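Local coordinates for stress-induced protein 1 (Caenorhabditis elegans, PDB 4YE0) that probably binds unfolding proteins as a small heat shock protein chaperone, this chain being a truncated form that holds its alpha-crystallin domain, at residues 3-8 with 14-19; 32-37 with 65-70; 70-75 with 80-85. All coordinates share one frame; numbering follows the deposited sequence.

Interaction 1 (3-8 with 14-19)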
ATOM      1  N   LEU A   3       1.902  -8.019  -7.410  1.00 86.33           N
ATOM      2  CA  LEU A   3       2.605  -8.978  -8.287  1.00 79.01           C
ATOM      3  C   LEU A   3       1.750 -10.209  -8.619  1.00 86.19           C
ATOM      4  O   LEU A   3       1.811 -11.225  -7.926  1.00 88.11           O
ATOM      5  CB  LEU A   3       3.956  -9.397  -7.676  1.00 72.46           C
ATOM      6  CG  LEU A   3       4.857 -10.351  -8.472  1.00 68.94           C
ATOM      7  CD1 LEU A   3       5.300  -9.726  -9.782  1.00 72.94           C
ATOM      8  CD2 LEU A   3       6.073 -10.743  -7.648  1.00 69.03           C
ATOM      9  N   ASN A   4       0.973 -10.112  -9.697  1.00 90.34           N
ATOM     10  CA  ASN A   4       0.007 -11.152 -10.071  1.00 89.14           C
ATOM     11  C   ASN A   4       0.649 -12.322 -10.830  1.00 92.13           C
ATOM     12  O   ASN A   4       0.813 -13.404 -10.267  1.00 96.47           O
ATOM     13  CB  ASN A   4      -1.150 -10.546 -10.884  1.00 85.40           C
ATOM     14  CG  ASN A   4      -1.758  -9.317 -10.224  1.00 81.95           C
ATOM     15  OD1 ASN A   4      -2.146  -8.367 -10.905  1.00 79.91           O
ATOM     16  ND2 ASN A   4      -1.840  -9.327  -8.895  1.00 73.23           N
ATOM     17  N   GLU A   5       1.008 -12.103 -12.096  1.00 91.60           N
ATOM     18  CA  GLU A   5       1.643 -13.129 -12.929  1.00 95.11           C
ATOM     19  C   GLU A   5       3.106 -12.794 -13.194  1.00 90.21           C
ATOM     20  O   GLU A   5       3.415 -11.705 -13.676  1.00 81.09           O
ATOM     21  CB  GLU A   5       0.931 -13.265 -14.286  1.00108.16           C
ATOM     22  CG  GLU A   5       0.042 -14.498 -14.443  1.00122.30           C
ATOM     23  CD  GLU A   5      -1.453 -14.196 -14.380  1.00132.84           C
ATOM     24  OE1 GLU A   5      -2.210 -15.113 -13.996  1.00129.14           O
ATOM     25  OE2 GLU A   5      -1.864 -13.072 -14.743  1.00126.87           O
ATOM     26  N   VAL A   6       3.995 -13.730 -12.866  1.00 83.44           N
ATOM     27  CA  VAL A   6       5.355 -13.732 -13.395  1.00 81.11           C
ATOM     28  C   VAL A   6       5.393 -14.805 -14.480  1.00 90.05           C
ATOM     29  O   VAL A   6       4.989 -15.947 -14.245  1.00101.27           O
ATOM     30  CB  VAL A   6       6.407 -14.058 -12.314  1.00 78.54           C
ATOM     31  CG1 VAL A   6       7.804 -14.125 -12.924  1.00 72.97           C
ATOM     32  CG2 VAL A   6       6.364 -13.024 -11.196  1.00 82.32           C
ATOM     33  N   GLU A   7       5.868 -14.428 -15.664  1.00 90.84           N
ATOM     34  CA  GLU A   7       5.952 -15.334 -16.807  1.00 93.39           C
ATOM     35  C   GLU A   7       7.392 -15.339 -17.317  1.00 89.95           C
ATOM     36  O   GLU A   7       8.066 -14.307 -17.299  1.00 93.87           O
ATOM     37  CB  GLU A   7       4.996 -14.871 -17.908  1.00 93.33           C
ATOM     38  CG  GLU A   7       4.706 -15.910 -18.981  1.00 95.93           C
ATOM     39  CD  GLU A   7       4.461 -15.284 -20.343  1.00103.16           C
ATOM     40  OE1 GLU A   7       5.403 -14.668 -20.894  1.00105.91           O
ATOM     41  OE2 GLU A   7       3.331 -15.412 -20.866  1.00103.34           O
ATOM     42  N   ASN A   8       7.859 -16.501 -17.768  1.00 84.24           N
ATOM     43  CA  ASN A   8       9.269 -16.675 -18.115  1.00 77.60           C
ATOM     44  C   ASN A   8       9.508 -17.909 -18.991  1.00 76.64           C
ATOM     45  O   ASN A   8       9.756 -19.006 -18.487  1.00 77.65           O
ATOM     46  CB  ASN A   8      10.101 -16.760 -16.827  1.00 74.52           C
ATOM     47  CG  ASN A   8      11.598 -16.776 -17.084  1.00 72.64           C
ATOM     48  OD1 ASN A   8      12.057 -16.578 -18.210  1.00 77.10           O
ATOM     49  ND2 ASN A   8      12.370 -17.004 -16.028  1.00 76.83           N
ATOM     50  N   CYS A  14       7.516 -11.702 -18.553  1.00 60.20           N
ATOM     51  CA  CYS A  14       6.392 -10.836 -18.235  1.00 59.17           C
ATOM     52  C   CYS A  14       6.136 -10.812 -16.740  1.00 57.97           C
ATOM     53  O   CYS A  14       6.192 -11.842 -16.073  1.00 60.72           O
ATOM     54  CB  CYS A  14       5.135 -11.290 -18.978  1.00 61.86           C
ATOM     55  SG  CYS A  14       3.995  -9.940 -19.360  1.00 73.86           S
ATOM     56  N   VAL A  15       5.883  -9.619 -16.222  1.00 58.62           N
ATOM     57  CA  VAL A  15       5.461  -9.442 -14.848  1.00 53.74           C
ATOM     58  C   VAL A  15       4.190  -8.599 -14.877  1.00 53.76           C
ATOM     59  O   VAL A  15       4.036  -7.741 -15.746  1.00 50.32           O
ATOM     60  CB  VAL A  15       6.559  -8.755 -14.015  1.00 57.47           C
ATOM     61  CG1 VAL A  15       6.027  -8.328 -12.660  1.00 60.19           C
ATOM     62  CG2 VAL A  15       7.743  -9.691 -13.839  1.00 60.25           C
ATOM     63  N   LYS A  16       3.279  -8.863 -13.945  1.00 54.04           N
ATOM     64  CA  LYS A  16       2.058  -8.074 -13.805  1.00 55.52           C
ATOM     65  C   LYS A  16       1.844  -7.692 -12.347  1.00 52.43           C
ATOM     66  O   LYS A  16       1.834  -8.565 -11.482  1.00 52.81           O
ATOM     67  CB  LYS A  16       0.852  -8.856 -14.322  1.00 58.30           C
ATOM     68  CG  LYS A  16       0.646  -8.742 -15.822  1.00 60.07           C
ATOM     69  CD  LYS A  16      -0.621  -9.461 -16.265  1.00 68.03           C
ATOM     70  CE  LYS A  16      -1.063  -9.029 -17.657  1.00 73.97           C
ATOM     71  NZ  LYS A  16      -0.325  -9.754 -18.729  1.00 80.30           N
ATOM     72  N   LEU A  17       1.673  -6.396 -12.088  1.00 50.66           N
ATOM     73  CA  LEU A  17       1.499  -5.878 -10.728  1.00 50.91           C
ATOM     74  C   LEU A  17       0.145  -5.202 -10.560  1.00 49.10           C
ATOM     75  O   LEU A  17      -0.384  -4.611 -11.503  1.00 50.54           O
ATOM     76  CB  LEU A  17       2.572  -4.834 -10.388  1.00 52.58           C
ATOM     77  CG  LEU A  17       4.057  -5.144 -10.564  1.00 57.40           C
ATOM     78  CD1 LEU A  17       4.415  -6.446  -9.868  1.00 62.85           C
ATOM     79  CD2 LEU A  17       4.442  -5.182 -12.038  1.00 56.55           C
ATOM     80  N   ASP A  18      -0.386  -5.272  -9.341  1.00 53.78           N
ATOM     81  CA  ASP A  18      -1.572  -4.517  -8.956  1.00 58.00           C
ATOM     82  C   ASP A  18      -1.107  -3.143  -8.484  1.00 57.38           C
ATOM     83  O   ASP A  18      -0.464  -3.013  -7.444  1.00 58.97           O
ATOM     84  CB  ASP A  18      -2.342  -5.237  -7.844  1.00 61.69           C
ATOM     85  CG  ASP A  18      -3.690  -4.593  -7.542  1.00 65.77           C
ATOM     86  OD1 ASP A  18      -4.504  -5.233  -6.843  1.00 74.02           O
ATOM     87  OD2 ASP A  18      -3.944  -3.455  -7.996  1.00 62.04           O
ATOM     88  N   VAL A  19      -1.460  -2.123  -9.258  1.00 54.16           N
ATOM     89  CA  VAL A  19      -0.894  -0.791  -9.116  1.00 52.81           C
ATOM     90  C   VAL A  19      -2.008   0.276  -9.003  1.00 53.98           C
ATOM     91  O   VAL A  19      -1.750   1.481  -9.065  1.00 50.49           O
ATOM     92  CB  VAL A  19       0.108  -0.591 -10.292  1.00 50.65           C
ATOM     93  CG1 VAL A  19       0.007   0.759 -10.973  1.00 51.61           C
ATOM     94  CG2 VAL A  19       1.529  -0.881  -9.826  1.00 46.43           C
TER
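L3 opens the contact by laying its methyl CD1 against two side chains of the partner strand, 3.3 Å from CG1 of V15 and 3.4 Å from CD1 of L17, both closer than ordinary carbon-carbon packing. A CG anti to the backbone N (chi1 -178°) and a chi2 of 63° together carry CD1 alongside the V15 and L17 side chains. The chain then turns at N4, whose N-H bonds to K16 O, the donor tilted 19° from the carbonyl plane. E5 O takes the N-H of K16, and the aliphatic part of the lysine runs beside the glutamate, pointing the same way; E5 OE2 and K16 NZ stay 5.4 Å apart, so the opposite charges do not meet. V6 faces V15 as a non-hydrogen-bonded pair, their CG2 methyls only brushing at 4.5 Å. E7 and C14 follow as a hydrogen-bonded pair, E7 N reaching C14 O at 2.6 Å and C14 N returning to E7 O, while their CB atoms sit 3.7 Å apart. On its other edge 14-19 bonds to strand 79-85, and V15 also packs on F59. This is an antiparallel beta hairpin at the edge of one sheet of the alpha-crystallin beta sandwich.

Interaction 2 (32-37 with 65-70)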
ATOM      1  N   GLU A  32      18.535  -1.356 -13.250  1.00 32.93           N
ATOM      2  CA  GLU A  32      19.911  -1.191 -12.812  1.00 36.93           C
ATOM      3  C   GLU A  32      20.616  -2.521 -13.035  1.00 33.09           C
ATOM      4  O   GLU A  32      20.429  -3.457 -12.271  1.00 31.28           O
ATOM      5  CB  GLU A  32      19.915  -0.792 -11.340  1.00 43.84           C
ATOM      6  CG  GLU A  32      21.153  -0.053 -10.876  1.00 52.57           C
ATOM      7  CD  GLU A  32      21.087   0.295  -9.399  1.00 61.22           C
ATOM      8  OE1 GLU A  32      22.141   0.616  -8.816  1.00 64.11           O
ATOM      9  OE2 GLU A  32      19.982   0.241  -8.817  1.00 63.23           O
ATOM     10  N   GLY A  33      21.395  -2.614 -14.107  1.00 40.26           N
ATOM     11  CA  GLY A  33      21.885  -3.911 -14.577  1.00 46.72           C
ATOM     12  C   GLY A  33      20.693  -4.783 -14.947  1.00 47.56           C
ATOM     13  O   GLY A  33      19.900  -4.416 -15.814  1.00 53.51           O
ATOM     14  N   HIS A  34      20.550  -5.919 -14.271  1.00 46.78           N
ATOM     15  CA  HIS A  34      19.401  -6.811 -14.458  1.00 43.66           C
ATOM     16  C   HIS A  34      18.346  -6.640 -13.364  1.00 38.67           C
ATOM     17  O   HIS A  34      17.364  -7.385 -13.326  1.00 40.60           O
ATOM     18  CB  HIS A  34      19.866  -8.272 -14.497  1.00 47.18           C
ATOM     19  CG  HIS A  34      20.324  -8.723 -15.847  1.00 48.92           C
ATOM     20  ND1 HIS A  34      19.499  -9.392 -16.727  1.00 54.22           N
ATOM     21  CD2 HIS A  34      21.520  -8.605 -16.468  1.00 49.93           C
ATOM     22  CE1 HIS A  34      20.169  -9.662 -17.834  1.00 56.94           C
ATOM     23  NE2 HIS A  34      21.398  -9.195 -17.702  1.00 56.19           N
ATOM     24  N   VAL A  35      18.541  -5.664 -12.480  1.00 36.89           N
ATOM     25  CA  VAL A  35      17.638  -5.473 -11.349  1.00 36.40           C
ATOM     26  C   VAL A  35      16.541  -4.455 -11.684  1.00 33.60           C
ATOM     27  O   VAL A  35      16.812  -3.295 -11.990  1.00 26.40           O
ATOM     28  CB  VAL A  35      18.408  -5.078 -10.071  1.00 42.39           C
ATOM     29  CG1 VAL A  35      17.448  -4.827  -8.914  1.00 41.65           C
ATOM     30  CG2 VAL A  35      19.401  -6.178  -9.707  1.00 47.70           C
ATOM     31  N   LEU A  36      15.300  -4.927 -11.626  1.00 33.07           N
ATOM     32  CA  LEU A  36      14.131  -4.128 -11.931  1.00 31.44           C
ATOM     33  C   LEU A  36      13.426  -3.721 -10.640  1.00 27.70           C
ATOM     34  O   LEU A  36      13.070  -4.572  -9.822  1.00 34.05           O
ATOM     35  CB  LEU A  36      13.185  -4.943 -12.815  1.00 34.19           C
ATOM     36  CG  LEU A  36      12.073  -4.177 -13.519  1.00 37.12           C
ATOM     37  CD1 LEU A  36      12.650  -3.217 -14.541  1.00 37.19           C
ATOM     38  CD2 LEU A  36      11.120  -5.151 -14.187  1.00 41.82           C
ATOM     39  N   THR A  37      13.229  -2.419 -10.473  1.00 23.64           N
ATOM     40  CA  THR A  37      12.620  -1.839  -9.285  1.00 27.80           C
ATOM     41  C   THR A  37      11.361  -1.063  -9.656  1.00 31.81           C
ATOM     42  O   THR A  37      11.419  -0.152 -10.477  1.00 31.93           O
ATOM     43  CB  THR A  37      13.613  -0.873  -8.605  1.00 31.60           C
ATOM     44  OG1 THR A  37      14.817  -1.582  -8.280  1.00 36.70           O
ATOM     45  CG2 THR A  37      13.027  -0.284  -7.334  1.00 37.73           C
ATOM     46  N   VAL A  65      17.028 -12.011 -20.748  1.00 48.95           N
ATOM     47  CA  VAL A  65      16.115 -10.931 -21.146  1.00 46.22           C
ATOM     48  C   VAL A  65      16.798  -9.870 -22.014  1.00 45.39           C
ATOM     49  O   VAL A  65      17.917  -9.436 -21.731  1.00 44.62           O
ATOM     50  CB  VAL A  65      15.452 -10.260 -19.918  1.00 46.65           C
ATOM     51  CG1 VAL A  65      14.531  -9.125 -20.349  1.00 44.43           C
ATOM     52  CG2 VAL A  65      14.668 -11.287 -19.112  1.00 46.78           C
ATOM     53  N   ASP A  66      16.112  -9.460 -23.079  1.00 44.59           N
ATOM     54  CA  ASP A  66      16.587  -8.385 -23.943  1.00 47.61           C
ATOM     55  C   ASP A  66      16.192  -7.047 -23.318  1.00 46.69           C
ATOM     56  O   ASP A  66      15.074  -6.564 -23.509  1.00 51.12           O
ATOM     57  CB  ASP A  66      15.998  -8.535 -25.353  1.00 53.14           C
ATOM     58  CG  ASP A  66      16.437  -7.434 -26.300  1.00 59.96           C
ATOM     59  OD1 ASP A  66      17.424  -6.726 -26.009  1.00 67.29           O
ATOM     60  OD2 ASP A  66      15.784  -7.277 -27.350  1.00 66.65           O
ATOM     61  N   LEU A  67      17.124  -6.453 -22.576  1.00 44.81           N
ATOM     62  CA  LEU A  67      16.848  -5.260 -21.771  1.00 42.43           C
ATOM     63  C   LEU A  67      16.591  -4.005 -22.605  1.00 38.90           C
ATOM     64  O   LEU A  67      15.990  -3.053 -22.118  1.00 44.68           O
ATOM     65  CB  LEU A  67      17.996  -4.996 -20.789  1.00 40.45           C
ATOM     66  CG  LEU A  67      18.394  -6.137 -19.845  1.00 41.61           C
ATOM     67  CD1 LEU A  67      19.528  -5.701 -18.936  1.00 43.59           C
ATOM     68  CD2 LEU A  67      17.225  -6.618 -19.006  1.00 39.63           C
ATOM     69  N   ALA A  68      17.049  -4.006 -23.854  1.00 43.72           N
ATOM     70  CA  ALA A  68      16.834  -2.877 -24.764  1.00 47.27           C
ATOM     71  C   ALA A  68      15.374  -2.707 -25.199  1.00 50.59           C
ATOM     72  O   ALA A  68      14.981  -1.618 -25.623  1.00 51.86           O
ATOM     73  CB  ALA A  68      17.722  -3.028 -25.989  1.00 49.92           C
ATOM     74  N   HIS A  69      14.579  -3.776 -25.105  1.00 51.63           N
ATOM     75  CA  HIS A  69      13.193  -3.753 -25.576  1.00 51.70           C
ATOM     76  C   HIS A  69      12.190  -4.075 -24.475  1.00 52.41           C
ATOM     77  O   HIS A  69      11.101  -4.593 -24.739  1.00 53.25           O
ATOM     78  CB  HIS A  69      13.033  -4.720 -26.750  1.00 52.04           C
ATOM     79  CG  HIS A  69      13.800  -4.307 -27.964  1.00 51.48           C
ATOM     80  ND1 HIS A  69      14.916  -4.981 -28.408  1.00 56.18           N
ATOM     81  CD2 HIS A  69      13.628  -3.268 -28.812  1.00 58.46           C
ATOM     82  CE1 HIS A  69      15.389  -4.385 -29.486  1.00 61.70           C
ATOM     83  NE2 HIS A  69      14.625  -3.342 -29.753  1.00 65.65           N
ATOM     84  N   ILE A  70      12.559  -3.757 -23.240  1.00 48.48           N
ATOM     85  CA  ILE A  70      11.646  -3.877 -22.115  1.00 44.31           C
ATOM     86  C   ILE A  70      10.567  -2.807 -22.252  1.00 42.89           C
ATOM     87  O   ILE A  70      10.867  -1.670 -22.627  1.00 38.63           O
ATOM     88  CB  ILE A  70      12.399  -3.749 -20.775  1.00 47.08           C
ATOM     89  CG1 ILE A  70      11.515  -4.191 -19.610  1.00 50.96           C
ATOM     90  CG2 ILE A  70      12.907  -2.329 -20.554  1.00 49.76           C
ATOM     91  CD1 ILE A  70      12.322  -4.739 -18.450  1.00 52.89           C
TER
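No backbone hydrogen bond joins 32-37 to 65-70, and the nearest CA atoms, those of H34 and L67, are 7.9 Å apart, so mainly side chains bridge a type II' turn running from E32 to V35 and a loop without regular strand. L67 makes the closest approach. Its CD1 methyl stands over the face of the H34 imidazole, 4.1 Å from the ring centroid and 7° off the ring normal, a CH-pi contact in which the two side chains cross at about a right angle. The same methyl lies 3.4 Å from G33 O. H34 has its CG anti to the carbonyl carbon (chi1 -85°), and chi2 then turns the ring to present one face to that methyl. L36 and I70 meet methyl to methyl, CD1 to CD1 at 4.2 Å. Within the loop, H69 ND1 donates a straight bond of 2.7 Å to D66 OD2, lying in the plane of the imidazole and meeting the syn side of the carboxylate 34° out of its plane. L61, just after strand 49-60, touches H34, L36, L67 and I70, while L36 and I70 both reach I82 of strand 79-85 and L67 packs on L31 of strand 27-32.

Interaction 3 (70-75 with 80-85)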
ATOM      1  N   ILE A  70      12.559  -3.757 -23.240  1.00 48.48           N
ATOM      2  CA  ILE A  70      11.646  -3.877 -22.115  1.00 44.31           C
ATOM      3  C   ILE A  70      10.567  -2.807 -22.252  1.00 42.89           C
ATOM      4  O   ILE A  70      10.867  -1.670 -22.627  1.00 38.63           O
ATOM      5  CB  ILE A  70      12.399  -3.749 -20.775  1.00 47.08           C
ATOM      6  CG1 ILE A  70      11.515  -4.191 -19.610  1.00 50.96           C
ATOM      7  CG2 ILE A  70      12.907  -2.329 -20.554  1.00 49.76           C
ATOM      8  CD1 ILE A  70      12.322  -4.739 -18.450  1.00 52.89           C
ATOM      9  N   HIS A  71       9.317  -3.174 -21.976  1.00 39.91           N
ATOM     10  CA  HIS A  71       8.194  -2.259 -22.163  1.00 42.01           C
ATOM     11  C   HIS A  71       7.256  -2.295 -20.964  1.00 36.53           C
ATOM     12  O   HIS A  71       6.890  -3.369 -20.485  1.00 39.03           O
ATOM     13  CB  HIS A  71       7.437  -2.620 -23.443  1.00 51.37           C
ATOM     14  CG  HIS A  71       6.598  -1.504 -23.984  1.00 58.07           C
ATOM     15  ND1 HIS A  71       5.232  -1.449 -23.812  1.00 60.42           N
ATOM     16  CD2 HIS A  71       6.934  -0.400 -24.692  1.00 63.71           C
ATOM     17  CE1 HIS A  71       4.761  -0.359 -24.393  1.00 64.80           C
ATOM     18  NE2 HIS A  71       5.774   0.295 -24.933  1.00 68.32           N
ATOM     19  N   THR A  72       6.866  -1.115 -20.492  1.00 34.69           N
ATOM     20  CA  THR A  72       6.041  -0.974 -19.296  1.00 38.74           C
ATOM     21  C   THR A  72       4.727  -0.295 -19.672  1.00 37.59           C
ATOM     22  O   THR A  72       4.736   0.769 -20.281  1.00 36.35           O
ATOM     23  CB  THR A  72       6.775  -0.112 -18.241  1.00 39.35           C
ATOM     24  OG1 THR A  72       8.014  -0.735 -17.878  1.00 43.19           O
ATOM     25  CG2 THR A  72       5.939   0.080 -16.997  1.00 37.40           C
ATOM     26  N   VAL A  73       3.602  -0.912 -19.320  1.00 40.83           N
ATOM     27  CA  VAL A  73       2.290  -0.288 -19.529  1.00 44.98           C
ATOM     28  C   VAL A  73       1.384  -0.480 -18.317  1.00 40.14           C
ATOM     29  O   VAL A  73       1.456  -1.499 -17.630  1.00 44.91           O
ATOM     30  CB  VAL A  73       1.549  -0.822 -20.790  1.00 49.16           C
ATOM     31  CG1 VAL A  73       2.261  -0.411 -22.073  1.00 52.18           C
ATOM     32  CG2 VAL A  73       1.378  -2.328 -20.736  1.00 50.32           C
ATOM     33  N   ILE A  74       0.544   0.518 -18.065  1.00 34.69           N
ATOM     34  CA  ILE A  74      -0.513   0.436 -17.071  1.00 38.91           C
ATOM     35  C   ILE A  74      -1.837   0.555 -17.821  1.00 47.58           C
ATOM     36  O   ILE A  74      -2.019   1.495 -18.591  1.00 45.14           O
ATOM     37  CB  ILE A  74      -0.421   1.587 -16.051  1.00 37.72           C
ATOM     38  CG1 ILE A  74       0.945   1.592 -15.366  1.00 36.92           C
ATOM     39  CG2 ILE A  74      -1.527   1.469 -15.007  1.00 41.00           C
ATOM     40  CD1 ILE A  74       1.166   2.795 -14.475  1.00 38.19           C
ATOM     41  N   ASN A  75      -2.751  -0.391 -17.601  1.00 55.47           N
ATOM     42  CA  ASN A  75      -4.061  -0.364 -18.267  1.00 61.07           C
ATOM     43  C   ASN A  75      -5.065   0.484 -17.482  1.00 59.63           C
ATOM     44  O   ASN A  75      -4.711   1.098 -16.477  1.00 51.59           O
ATOM     45  CB  ASN A  75      -4.586  -1.792 -18.518  1.00 61.62           C
ATOM     46  CG  ASN A  75      -4.925  -2.544 -17.238  1.00 57.47           C
ATOM     47  OD1 ASN A  75      -5.063  -1.957 -16.166  1.00 60.05           O
ATOM     48  ND2 ASN A  75      -5.068  -3.859 -17.354  1.00 55.71           N
ATOM     49  N   MET A  80      -0.308  -2.952 -13.982  1.00 51.22           N
ATOM     50  CA  MET A  80       0.909  -2.698 -14.735  1.00 45.58           C
ATOM     51  C   MET A  80       1.424  -4.010 -15.293  1.00 43.26           C
ATOM     52  O   MET A  80       1.457  -5.019 -14.589  1.00 44.24           O
ATOM     53  CB  MET A  80       1.978  -2.062 -13.849  1.00 42.79           C
ATOM     54  CG  MET A  80       3.206  -1.589 -14.612  1.00 43.61           C
ATOM     55  SD  MET A  80       4.330  -0.655 -13.556  1.00 48.05           S
ATOM     56  CE  MET A  80       4.901  -1.982 -12.537  1.00 43.32           C
ATOM     57  N   THR A  81       1.822  -4.004 -16.558  1.00 42.31           N
ATOM     58  CA  THR A  81       2.551  -5.136 -17.099  1.00 45.79           C
ATOM     59  C   THR A  81       3.878  -4.668 -17.683  1.00 41.94           C
ATOM     60  O   THR A  81       3.955  -3.659 -18.390  1.00 37.05           O
ATOM     61  CB  THR A  81       1.732  -5.975 -18.113  1.00 50.66           C
ATOM     62  OG1 THR A  81       2.560  -7.015 -18.652  1.00 57.02           O
ATOM     63  CG2 THR A  81       1.206  -5.135 -19.243  1.00 51.80           C
ATOM     64  N   ILE A  82       4.925  -5.401 -17.330  1.00 40.64           N
ATOM     65  CA  ILE A  82       6.255  -5.150 -17.830  1.00 39.67           C
ATOM     66  C   ILE A  82       6.649  -6.388 -18.608  1.00 40.67           C
ATOM     67  O   ILE A  82       6.602  -7.492 -18.070  1.00 44.57           O
ATOM     68  CB  ILE A  82       7.252  -4.920 -16.680  1.00 40.13           C
ATOM     69  CG1 ILE A  82       6.823  -3.706 -15.847  1.00 41.07           C
ATOM     70  CG2 ILE A  82       8.657  -4.733 -17.236  1.00 40.17           C
ATOM     71  CD1 ILE A  82       7.574  -3.548 -14.541  1.00 46.04           C
ATOM     72  N   ASP A  83       7.021  -6.215 -19.872  1.00 40.40           N
ATOM     73  CA  ASP A  83       7.418  -7.357 -20.686  1.00 46.91           C
ATOM     74  C   ASP A  83       8.611  -7.059 -21.584  1.00 44.50           C
ATOM     75  O   ASP A  83       8.880  -5.904 -21.922  1.00 47.59           O
ATOM     76  CB  ASP A  83       6.229  -7.874 -21.511  1.00 54.07           C
ATOM     77  CG  ASP A  83       5.931  -7.014 -22.728  1.00 60.08           C
ATOM     78  OD1 ASP A  83       5.742  -7.583 -23.824  1.00 76.16           O
ATOM     79  OD2 ASP A  83       5.890  -5.775 -22.597  1.00 62.13           O
ATOM     80  N   ALA A  84       9.324  -8.119 -21.953  1.00 43.41           N
ATOM     81  CA  ALA A  84      10.469  -8.023 -22.852  1.00 43.05           C
ATOM     82  C   ALA A  84      10.690  -9.355 -23.570  1.00 41.59           C
ATOM     83  O   ALA A  84      10.405 -10.413 -23.010  1.00 45.61           O
ATOM     84  CB  ALA A  84      11.712  -7.634 -22.067  1.00 41.04           C
ATOM     85  N   PRO A  85      11.184  -9.312 -24.819  1.00 44.70           N
ATOM     86  CA  PRO A  85      11.596 -10.563 -25.459  1.00 47.76           C
ATOM     87  C   PRO A  85      12.914 -11.086 -24.894  1.00 52.61           C
ATOM     88  O   PRO A  85      13.657 -10.335 -24.254  1.00 54.40           O
ATOM     89  CB  PRO A  85      11.756 -10.177 -26.934  1.00 45.76           C
ATOM     90  CG  PRO A  85      11.981  -8.705 -26.934  1.00 44.70           C
ATOM     91  CD  PRO A  85      11.251  -8.161 -25.742  1.00 44.78           C
TER
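V73 and T81 press their methyls together, CG2 to CG2 at 3.2 Å, side by side on the face of the sheet that also bears H71 and D83. V73 CG1 is anti to the carbonyl carbon (chi1 -67°), which leaves CG2 between the backbone N and the carbonyl carbon; T81 CG2 is placed likewise, and the two methyls are turned toward each other. On the other face M80 reaches across to T72, its SD 3.9 Å from the threonine CG2, while I74 CG1 lies against M80 CG. T72 OG1 meets I82 CG1 at 3.8 Å, and I82 CG2 turns to I70 CG1 at the same distance. Replacing T72 by a glycine would probably leave M80 SD and I82 CG1 without the methyl and hydroxyl they pack on, opening a gap along this face. The strands form an antiparallel hairpin in the immunoglobulin-like sandwich of the alpha-crystallin domain, with paired backbone bonds at H71-D83 and V73-T81. Along the other edge of strand 79-85, strand 12-18 bonds to M80, I82 and A84, and T81 OG1 makes a weak hydrogen bond to V15 O. M80 and I82 face the second sheet, where I38 touches both and L36 touches I82.

From the N terminus, interaction 1 comes first and closes the short turn between strands 6-8 and 12-18. After strand 27-32, interaction 2 closes the loop that runs through strands 35-45 and 49-60. Interaction 3 follows directly, shares I70 with it, and closes the hairpin of strands 71-74 and 79-85. None of the loops nests or crosses; the three stand in series. In space, interactions 1 and 3 join through L17 N to M80 O and V15 N to I82 O, completing one four-stranded sheet, whereas interaction 2 sets the loop before strand 71-74 against the turn of the three-stranded sheet; a bond from D66 N to P85 O separately fastens that loop to strand 79-85.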